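Local structure of exosome complex component Rrp42 (Archaeoglobus fulgidus, 3M7N) at residues T213-T216 against V222-M225; V187-V192 against D239-V244; K131-F136 against K164-R169. The protein forms a non-catalytic part of the archaeal RNA-degrading exosome, where it probably helps to shape the active site of its partner subunit Rrp41. All blocks are in the same frame, centred on the assembly; numbering follows the deposited sequence.

Contact 1: residues T213-T216 against V222-M225; sequences TITT and VVAM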
loop_
_atom_site.group_PDB
_atom_site.type_symbol
_atom_site.label_atom_id
_atom_site.label_comp_id
_atom_site.label_asym_id
_atom_site.label_seq_id
_atom_site.Cartn_x
_atom_site.Cartn_y
_atom_site.Cartn_z
ATOM N N THR H 213 16.623 -7.092 -26.737
ATOM C CA THR H 213 15.650 -7.876 -27.471
ATOM C C THR H 213 15.456 -7.290 -28.870
ATOM O O THR H 213 15.255 -6.089 -29.021
ATOM C CB THR H 213 14.278 -7.883 -26.748
ATOM O OG1 THR H 213 14.409 -8.498 -25.464
ATOM C CG2 THR H 213 13.277 -8.655 -27.554
ATOM N N ILE H 214 15.516 -8.139 -29.890
ATOM C CA ILE H 214 15.230 -7.719 -31.257
ATOM C C ILE H 214 14.163 -8.633 -31.830
ATOM O O ILE H 214 14.295 -9.859 -31.768
ATOM C CB ILE H 214 16.490 -7.768 -32.163
ATOM C CG1 ILE H 214 17.516 -6.752 -31.686
ATOM C CG2 ILE H 214 16.122 -7.443 -33.625
ATOM C CD1 ILE H 214 18.891 -7.011 -32.173
ATOM N N THR H 215 13.115 -8.039 -32.387
ATOM C CA THR H 215 12.051 -8.801 -33.016
ATOM C C THR H 215 11.969 -8.569 -34.521
ATOM O O THR H 215 12.005 -7.437 -34.999
ATOM C CB THR H 215 10.691 -8.471 -32.385
ATOM O OG1 THR H 215 10.823 -8.504 -30.958
ATOM C CG2 THR H 215 9.601 -9.461 -32.856
ATOM N N THR H 216 11.827 -9.652 -35.272
ATOM C CA THR H 216 11.701 -9.533 -36.711
ATOM C C THR H 216 10.416 -10.161 -37.230
ATOM O O THR H 216 9.787 -10.988 -36.557
ATOM C CB THR H 216 12.885 -10.188 -37.420
ATOM O OG1 THR H 216 12.884 -11.582 -37.115
ATOM C CG2 THR H 216 14.198 -9.583 -36.955
ATOM N N VAL H 222 13.296 -5.791 -39.053
ATOM C CA VAL H 222 13.226 -5.582 -37.627
ATOM C C VAL H 222 11.928 -4.822 -37.372
ATOM O O VAL H 222 11.618 -3.844 -38.062
ATOM C CB VAL H 222 14.430 -4.787 -37.106
ATOM C CG1 VAL H 222 14.296 -4.530 -35.614
ATOM C CG2 VAL H 222 15.739 -5.544 -37.408
ATOM N N VAL H 223 11.171 -5.284 -36.382
ATOM C CA VAL H 223 9.810 -4.812 -36.167
ATOM C C VAL H 223 9.651 -4.249 -34.742
ATOM O O VAL H 223 8.763 -3.434 -34.466
ATOM C CB VAL H 223 8.806 -5.961 -36.523
ATOM C CG1 VAL H 223 7.852 -6.273 -35.404
ATOM C CG2 VAL H 223 8.074 -5.671 -37.852
ATOM N N ALA H 224 10.544 -4.653 -33.845
ATOM C CA ALA H 224 10.557 -4.105 -32.492
ATOM C C ALA H 224 11.930 -4.331 -31.913
ATOM O O ALA H 224 12.576 -5.326 -32.220
ATOM C CB ALA H 224 9.507 -4.790 -31.626
ATOM N N MET H 225 12.403 -3.407 -31.099
ATOM C CA MET H 225 13.622 -3.658 -30.352
ATOM C C MET H 225 13.501 -3.003 -28.990
ATOM O O MET H 225 12.820 -1.988 -28.827
ATOM C CB MET H 225 14.862 -3.118 -31.066
ATOM C CG MET H 225 15.107 -3.639 -32.481
ATOM S SD MET H 225 16.434 -2.711 -33.309
ATOM C CE MET H 225 17.785 -3.395 -32.433
#
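Ile214 and Met225 form the tight end of this antiparallel pairing. They are a non-hydrogen-bonded pair whose side chains run side by side and point the same way. Met225 folds back at its thioether (chi3 74°), which brings its methyl alongside the CG1-CD1 arm of Ile214, with Met225 CE 3.4 Å from Ile214 CG1. The CG2 branch of Ile214 meets CG1 of Val222 at 4.0 Å. At the Ile214-Met225 pair the backbones are also close, as Met225 CA makes a CH...O contact of 3.2 Å to Thr213 O.

Strands 211-216 and 222-228 make a beta hairpin in the C-terminal part of the RNase PH fold, and a classic beta bulge interrupts it where Val223 and Ala224 both face Thr215. The carbonyl of Thr215 is turned to both residues of the bulge: Val223 N bonds to Thr215 O at 2.7 Å and 165°, while a longer bond from Ala224 N is weak and doubtful. In return, Thr215 N donates to Ala224 O at 2.8 Å with a nearly straight N-H (167°). Because of the extra residue, Thr216 pairs with Val222 and not with Val223.

Packing is looser at the Thr216-Val222 end. Thr216 CG2 comes only to 4.2 Å from Val222 CA, and the threonine hydroxyl turns instead to Arg253. On the other face of the sheet, Thr215 and Ala224 meet mainly through their beta carbons, with Thr215 CB 3.9 Å from Ala224 CB. Helix 235-253 covers the face bearing Ile214, Thr216, Val222 and Met225. Beyond Val222, Ala224 and Met225 the sheet continues into an antiparallel strand of the neighbouring exonuclease 1 subunit, whose Met206 packs on Val222 and Met225.

Contact 2: residues V187-V192 against D239-V244; sequences VTSLIV and DELLDV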
loop_
_atom_site.group_PDB
_atom_site.type_symbol
_atom_site.label_atom_id
_atom_site.label_comp_id
_atom_site.label_asym_id
_atom_site.label_seq_id
_atom_site.Cartn_x
_atom_site.Cartn_y
_atom_site.Cartn_z
ATOM N N VAL H 187 14.156 -12.226 -30.216
ATOM C CA VAL H 187 15.400 -12.836 -29.762
ATOM C C VAL H 187 16.051 -11.954 -28.717
ATOM O O VAL H 187 16.390 -10.797 -28.977
ATOM C CB VAL H 187 16.416 -13.029 -30.922
ATOM C CG1 VAL H 187 17.754 -13.564 -30.389
ATOM C CG2 VAL H 187 15.841 -13.946 -31.993
ATOM N N THR H 188 16.283 -12.528 -27.547
ATOM C CA THR H 188 16.722 -11.763 -26.398
ATOM C C THR H 188 18.078 -12.222 -25.937
ATOM O O THR H 188 18.295 -13.410 -25.703
ATOM C CB THR H 188 15.701 -11.897 -25.220
ATOM O OG1 THR H 188 14.467 -11.280 -25.605
ATOM C CG2 THR H 188 16.241 -11.261 -23.945
ATOM N N SER H 189 18.993 -11.271 -25.781
ATOM C CA SER H 189 20.318 -11.626 -25.320
ATOM C C SER H 189 20.691 -10.962 -23.998
ATOM O O SER H 189 20.361 -9.801 -23.738
ATOM C CB SER H 189 21.369 -11.312 -26.404
ATOM O OG SER H 189 21.062 -11.970 -27.617
ATOM N N LEU H 190 21.384 -11.722 -23.166
ATOM C CA LEU H 190 22.021 -11.181 -21.990
ATOM C C LEU H 190 23.317 -10.468 -22.440
ATOM O O LEU H 190 24.156 -11.065 -23.130
ATOM C CB LEU H 190 22.342 -12.341 -21.049
ATOM C CG LEU H 190 22.554 -12.156 -19.552
ATOM C CD1 LEU H 190 23.617 -13.133 -19.054
ATOM C CD2 LEU H 190 22.918 -10.750 -19.220
ATOM N N ILE H 191 23.497 -9.205 -22.061
ATOM C CA ILE H 191 24.742 -8.517 -22.391
ATOM C C ILE H 191 25.665 -8.466 -21.177
ATOM O O ILE H 191 25.327 -7.878 -20.161
ATOM C CB ILE H 191 24.497 -7.076 -22.895
ATOM C CG1 ILE H 191 23.395 -7.049 -23.962
ATOM C CG2 ILE H 191 25.781 -6.470 -23.411
ATOM C CD1 ILE H 191 23.685 -7.904 -25.191
ATOM N N VAL H 192 26.825 -9.107 -21.275
ATOM C CA VAL H 192 27.812 -9.012 -20.219
ATOM C C VAL H 192 29.100 -8.384 -20.745
ATOM O O VAL H 192 29.898 -9.055 -21.408
ATOM C CB VAL H 192 28.154 -10.384 -19.615
ATOM C CG1 VAL H 192 29.085 -10.208 -18.415
ATOM C CG2 VAL H 192 26.891 -11.154 -19.225
ATOM N N ASP H 239 25.835 -4.008 -33.409
ATOM C CA ASP H 239 25.841 -4.324 -34.850
ATOM C C ASP H 239 25.968 -5.818 -35.118
ATOM O O ASP H 239 25.224 -6.388 -35.919
ATOM C CB ASP H 239 26.958 -3.566 -35.571
ATOM C CG ASP H 239 26.688 -2.070 -35.623
ATOM O OD1 ASP H 239 25.498 -1.716 -35.736
ATOM O OD2 ASP H 239 27.645 -1.264 -35.514
ATOM N N GLU H 240 26.918 -6.438 -34.432
ATOM C CA GLU H 240 27.132 -7.852 -34.561
ATOM C C GLU H 240 25.882 -8.609 -34.105
ATOM O O GLU H 240 25.428 -9.535 -34.786
ATOM C CB GLU H 240 28.359 -8.261 -33.756
ATOM C CG GLU H 240 28.688 -9.744 -33.853
ATOM C CD GLU H 240 29.740 -10.170 -32.841
ATOM O OE1 GLU H 240 29.870 -11.394 -32.585
ATOM O OE2 GLU H 240 30.424 -9.268 -32.304
ATOM N N LEU H 241 25.306 -8.188 -32.978
ATOM C CA LEU H 241 24.140 -8.867 -32.408
ATOM C C LEU H 241 22.879 -8.649 -33.235
ATOM O O LEU H 241 21.995 -9.488 -33.266
ATOM C CB LEU H 241 23.895 -8.416 -30.961
ATOM C CG LEU H 241 22.861 -9.210 -30.152
ATOM C CD1 LEU H 241 23.144 -10.721 -30.233
ATOM C CD2 LEU H 241 22.832 -8.740 -28.692
ATOM N N LEU H 242 22.791 -7.511 -33.901
ATOM C CA LEU H 242 21.689 -7.268 -34.821
ATOM C C LEU H 242 21.610 -8.419 -35.829
ATOM O O LEU H 242 20.523 -8.977 -36.074
ATOM C CB LEU H 242 21.925 -5.944 -35.561
ATOM C CG LEU H 242 20.788 -5.062 -36.073
ATOM C CD1 LEU H 242 21.181 -4.498 -37.403
ATOM C CD2 LEU H 242 19.440 -5.760 -36.177
ATOM N N ASP H 243 22.769 -8.772 -36.408
ATOM C CA ASP H 243 22.835 -9.807 -37.450
ATOM C C ASP H 243 22.564 -11.187 -36.895
ATOM O O ASP H 243 21.719 -11.932 -37.414
ATOM C CB ASP H 243 24.182 -9.770 -38.208
ATOM C CG ASP H 243 24.338 -8.497 -39.063
ATOM O OD1 ASP H 243 23.327 -8.020 -39.629
ATOM O OD2 ASP H 243 25.461 -7.957 -39.143
ATOM N N VAL H 244 23.273 -11.527 -35.830
ATOM C CA VAL H 244 23.070 -12.797 -35.157
ATOM C C VAL H 244 21.586 -13.022 -34.852
ATOM O O VAL H 244 21.070 -14.124 -35.065
ATOM C CB VAL H 244 23.936 -12.872 -33.874
ATOM C CG1 VAL H 244 23.424 -13.953 -32.921
ATOM C CG2 VAL H 244 25.403 -13.107 -34.231
#
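Leu241 is the residue through which helix 235-253 touches Ser189 and Ile191 on strand 185-192, an alpha-on-beta packing in the C-terminal part of the RNase PH fold, where the helix lies across one face of the four-stranded antiparallel sheet. The backbones stay well apart, with Leu241 CA 8.5 Å from Ser189 CA, and only side chains bridge the gap.

The apolar part is a meeting of branch ends. Ile191 and Leu241 reach toward each other tip to tip, with Ile191 CD1 3.7 Å from Leu241 CD2. With CG anti to the backbone N (chi1 -170°), Leu241 directs both methyls toward the sheet. Tyr196 on strand 195-198 adds an aromatic side chain to the packing around the leucine.

No hydrogen bond joins the segments, and the polar atom at the interface meets only carbon across it. The hydroxyl of Ser189 lies against the leucine fork, in van der Waals contact with both methyls. CD2 of Leu241 also touches the beta carbon of the serine, while CD1, the other leucine branch, comes closest to the hydroxyl, Leu241 CD1 to Ser189 OG at 3.6 Å.

Contact 3: residues K131-F136 against K164-R169; sequences KVWIVF and KVPAER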
loop_
_atom_site.group_PDB
_atom_site.type_symbol
_atom_site.label_atom_id
_atom_site.label_comp_id
_atom_site.label_asym_id
_atom_site.label_seq_id
_atom_site.Cartn_x
_atom_site.Cartn_y
_atom_site.Cartn_z
ATOM N N LYS H 131 -19.645 -2.461 -33.954
ATOM C CA LYS H 131 -19.177 -3.747 -33.448
ATOM C C LYS H 131 -17.888 -4.201 -34.118
ATOM O O LYS H 131 -17.804 -4.274 -35.347
ATOM C CB LYS H 131 -20.251 -4.827 -33.621
ATOM C CG LYS H 131 -20.713 -5.463 -32.318
ATOM C CD LYS H 131 -21.689 -6.617 -32.567
ATOM C CE LYS H 131 -22.146 -7.261 -31.252
ATOM N NZ LYS H 131 -22.826 -8.579 -31.460
ATOM N N VAL H 132 -16.895 -4.527 -33.296
ATOM C CA VAL H 132 -15.609 -5.004 -33.789
ATOM C C VAL H 132 -15.028 -6.065 -32.850
ATOM O O VAL H 132 -15.242 -6.017 -31.637
ATOM C CB VAL H 132 -14.627 -3.828 -33.960
ATOM C CG1 VAL H 132 -13.644 -3.745 -32.793
ATOM C CG2 VAL H 132 -13.910 -3.942 -35.285
ATOM N N TRP H 133 -14.310 -7.036 -33.402
ATOM C CA TRP H 133 -13.737 -8.084 -32.570
ATOM C C TRP H 133 -12.623 -7.551 -31.686
ATOM O O TRP H 133 -11.830 -6.705 -32.098
ATOM C CB TRP H 133 -13.197 -9.218 -33.416
ATOM C CG TRP H 133 -14.246 -10.128 -33.922
ATOM C CD1 TRP H 133 -14.685 -10.231 -35.205
ATOM C CD2 TRP H 133 -14.990 -11.087 -33.163
ATOM N NE1 TRP H 133 -15.658 -11.193 -35.296
ATOM C CE2 TRP H 133 -15.867 -11.735 -34.054
ATOM C CE3 TRP H 133 -15.000 -11.463 -31.815
ATOM C CZ2 TRP H 133 -16.747 -12.734 -33.647
ATOM C CZ3 TRP H 133 -15.876 -12.461 -31.411
ATOM C CH2 TRP H 133 -16.734 -13.084 -32.325
ATOM N N ILE H 134 -12.579 -8.048 -30.459
ATOM C CA ILE H 134 -11.504 -7.718 -29.545
ATOM C C ILE H 134 -10.729 -8.978 -29.213
ATOM O O ILE H 134 -11.310 -9.965 -28.790
ATOM C CB ILE H 134 -12.060 -7.121 -28.265
ATOM C CG1 ILE H 134 -12.822 -5.838 -28.599
ATOM C CG2 ILE H 134 -10.929 -6.877 -27.276
ATOM C CD1 ILE H 134 -13.594 -5.286 -27.451
ATOM N N VAL H 135 -9.423 -8.955 -29.434
ATOM C CA VAL H 135 -8.584 -10.126 -29.179
ATOM C C VAL H 135 -7.776 -9.950 -27.892
ATOM O O VAL H 135 -6.903 -9.086 -27.821
ATOM C CB VAL H 135 -7.639 -10.370 -30.360
ATOM C CG1 VAL H 135 -6.881 -11.653 -30.172
ATOM C CG2 VAL H 135 -8.435 -10.391 -31.662
ATOM N N PHE H 136 -8.089 -10.750 -26.873
ATOM C CA PHE H 136 -7.344 -10.736 -25.620
ATOM C C PHE H 136 -6.239 -11.752 -25.667
ATOM O O PHE H 136 -6.496 -12.953 -25.807
ATOM C CB PHE H 136 -8.249 -11.038 -24.417
ATOM C CG PHE H 136 -9.195 -9.913 -24.070
ATOM C CD1 PHE H 136 -10.530 -9.970 -24.434
ATOM C CD2 PHE H 136 -8.747 -8.800 -23.389
ATOM C CE1 PHE H 136 -11.393 -8.937 -24.123
ATOM C CE2 PHE H 136 -9.616 -7.767 -23.067
ATOM C CZ PHE H 136 -10.928 -7.835 -23.439
ATOM N N LYS H 164 -9.562 -19.636 -33.271
ATOM C CA LYS H 164 -10.775 -19.831 -34.048
ATOM C C LYS H 164 -11.765 -18.764 -33.630
ATOM O O LYS H 164 -12.164 -18.700 -32.460
ATOM C CB LYS H 164 -11.348 -21.224 -33.793
ATOM C CG LYS H 164 -12.749 -21.430 -34.362
ATOM C CD LYS H 164 -13.378 -22.753 -33.881
ATOM C CE LYS H 164 -12.859 -23.937 -34.689
ATOM N NZ LYS H 164 -13.509 -25.218 -34.304
ATOM N N VAL H 165 -12.135 -17.900 -34.567
ATOM C CA VAL H 165 -13.073 -16.830 -34.256
ATOM C C VAL H 165 -14.411 -17.426 -33.835
ATOM O O VAL H 165 -14.929 -18.322 -34.493
ATOM C CB VAL H 165 -13.259 -15.853 -35.430
ATOM C CG1 VAL H 165 -14.136 -14.692 -35.001
ATOM C CG2 VAL H 165 -11.910 -15.332 -35.896
ATOM N N PRO H 166 -14.962 -16.951 -32.717
ATOM C CA PRO H 166 -16.190 -17.559 -32.202
ATOM C C PRO H 166 -17.415 -16.843 -32.751
ATOM O O PRO H 166 -18.160 -16.247 -31.976
ATOM C CB PRO H 166 -16.092 -17.297 -30.695
ATOM C CG PRO H 166 -15.117 -16.117 -30.551
ATOM C CD PRO H 166 -14.557 -15.791 -31.914
ATOM N N ALA H 167 -17.621 -16.872 -34.062
ATOM C CA ALA H 167 -18.719 -16.092 -34.625
ATOM C C ALA H 167 -20.069 -16.697 -34.234
ATOM O O ALA H 167 -20.993 -15.980 -33.859
ATOM C CB ALA H 167 -18.582 -15.960 -36.139
ATOM N N GLU H 168 -20.167 -18.020 -34.308
ATOM C CA GLU H 168 -21.409 -18.717 -33.994
ATOM C C GLU H 168 -21.909 -18.376 -32.612
ATOM O O GLU H 168 -23.022 -17.890 -32.451
ATOM C CB GLU H 168 -21.210 -20.219 -34.095
ATOM C CG GLU H 168 -20.869 -20.655 -35.492
ATOM C CD GLU H 168 -20.187 -21.988 -35.507
ATOM O OE1 GLU H 168 -20.382 -22.749 -34.530
ATOM O OE2 GLU H 168 -19.454 -22.270 -36.484
ATOM N N ARG H 169 -21.079 -18.634 -31.610
ATOM C CA ARG H 169 -21.443 -18.331 -30.242
ATOM C C ARG H 169 -22.089 -16.969 -30.167
ATOM O O ARG H 169 -22.980 -16.748 -29.355
ATOM C CB ARG H 169 -20.217 -18.336 -29.332
ATOM C CG ARG H 169 -20.554 -17.854 -27.929
ATOM C CD ARG H 169 -19.336 -17.404 -27.146
ATOM N NE ARG H 169 -18.212 -18.316 -27.315
ATOM C CZ ARG H 169 -17.086 -18.239 -26.617
ATOM N NH1 ARG H 169 -16.113 -19.106 -26.853
ATOM N NH2 ARG H 169 -16.934 -17.299 -25.684
#
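Trp133 and Val165 are the closest backbone points here, their CA atoms 8.9 Å apart, and the chain turns sharply beyond the valine in an inverse gamma turn centred on Pro166, closed by a weak bond from Ala167 N to Val165 O. The tryptophan belongs to strand 131-141, which lies between strands 56-67 and 78-84 in the five-stranded mixed sheet of the N-terminal part of the RNase PH fold, and its indole crosses the gap to pack into this turn.

Three residues of the turn meet different parts of the ring. Val165 lies over one face: its CG1 makes a CH-pi contact 3.9 Å from the centroid of the six-membered ring, 27° off the normal. Being anti to the backbone N (chi1 -174°), that methyl is directed onto the indole, and it comes nearest at Trp133 CZ2, 3.5 Å from Val165 CG1. The Pro166 ring, pointing back against the tryptophan, lies on the same side of the indole plane as Val165, displaced toward the CH2-CZ3 end, with Pro166 CD 3.5 Å from Trp133 CH2. Tyr176, on the strand paired with 164-165, packs against both Trp133 and Val165, and Leu172 also touches the indole. The ring edge meets backbone atoms near its own plane: Ala167 CA lies 4.0 Å from Trp133 CZ2, and Pro166 O sits 3.5 Å from Trp133 CH2.

Along the chain contact 3 comes first and closes before the other two begin, while contact 1 falls within the sequence span that contact 2 bridges. Contacts 1 and 2 share one four-stranded sheet and its covering helix 235-253. Their centres are 11 Å apart and they touch directly, through hydrogen bonds between neighbouring strands 211-216 and 185-192 and through packing on Leu242. Contact 3 lies in the N-terminal part of the fold, its centre 28 Å from that of contact 1 and 38 Å from that of contact 2, which is on the opposite side of the chain's centre. Each part of the fold also meets an exonuclease 1 subunit, consistent with Rrp42 as a structural partner.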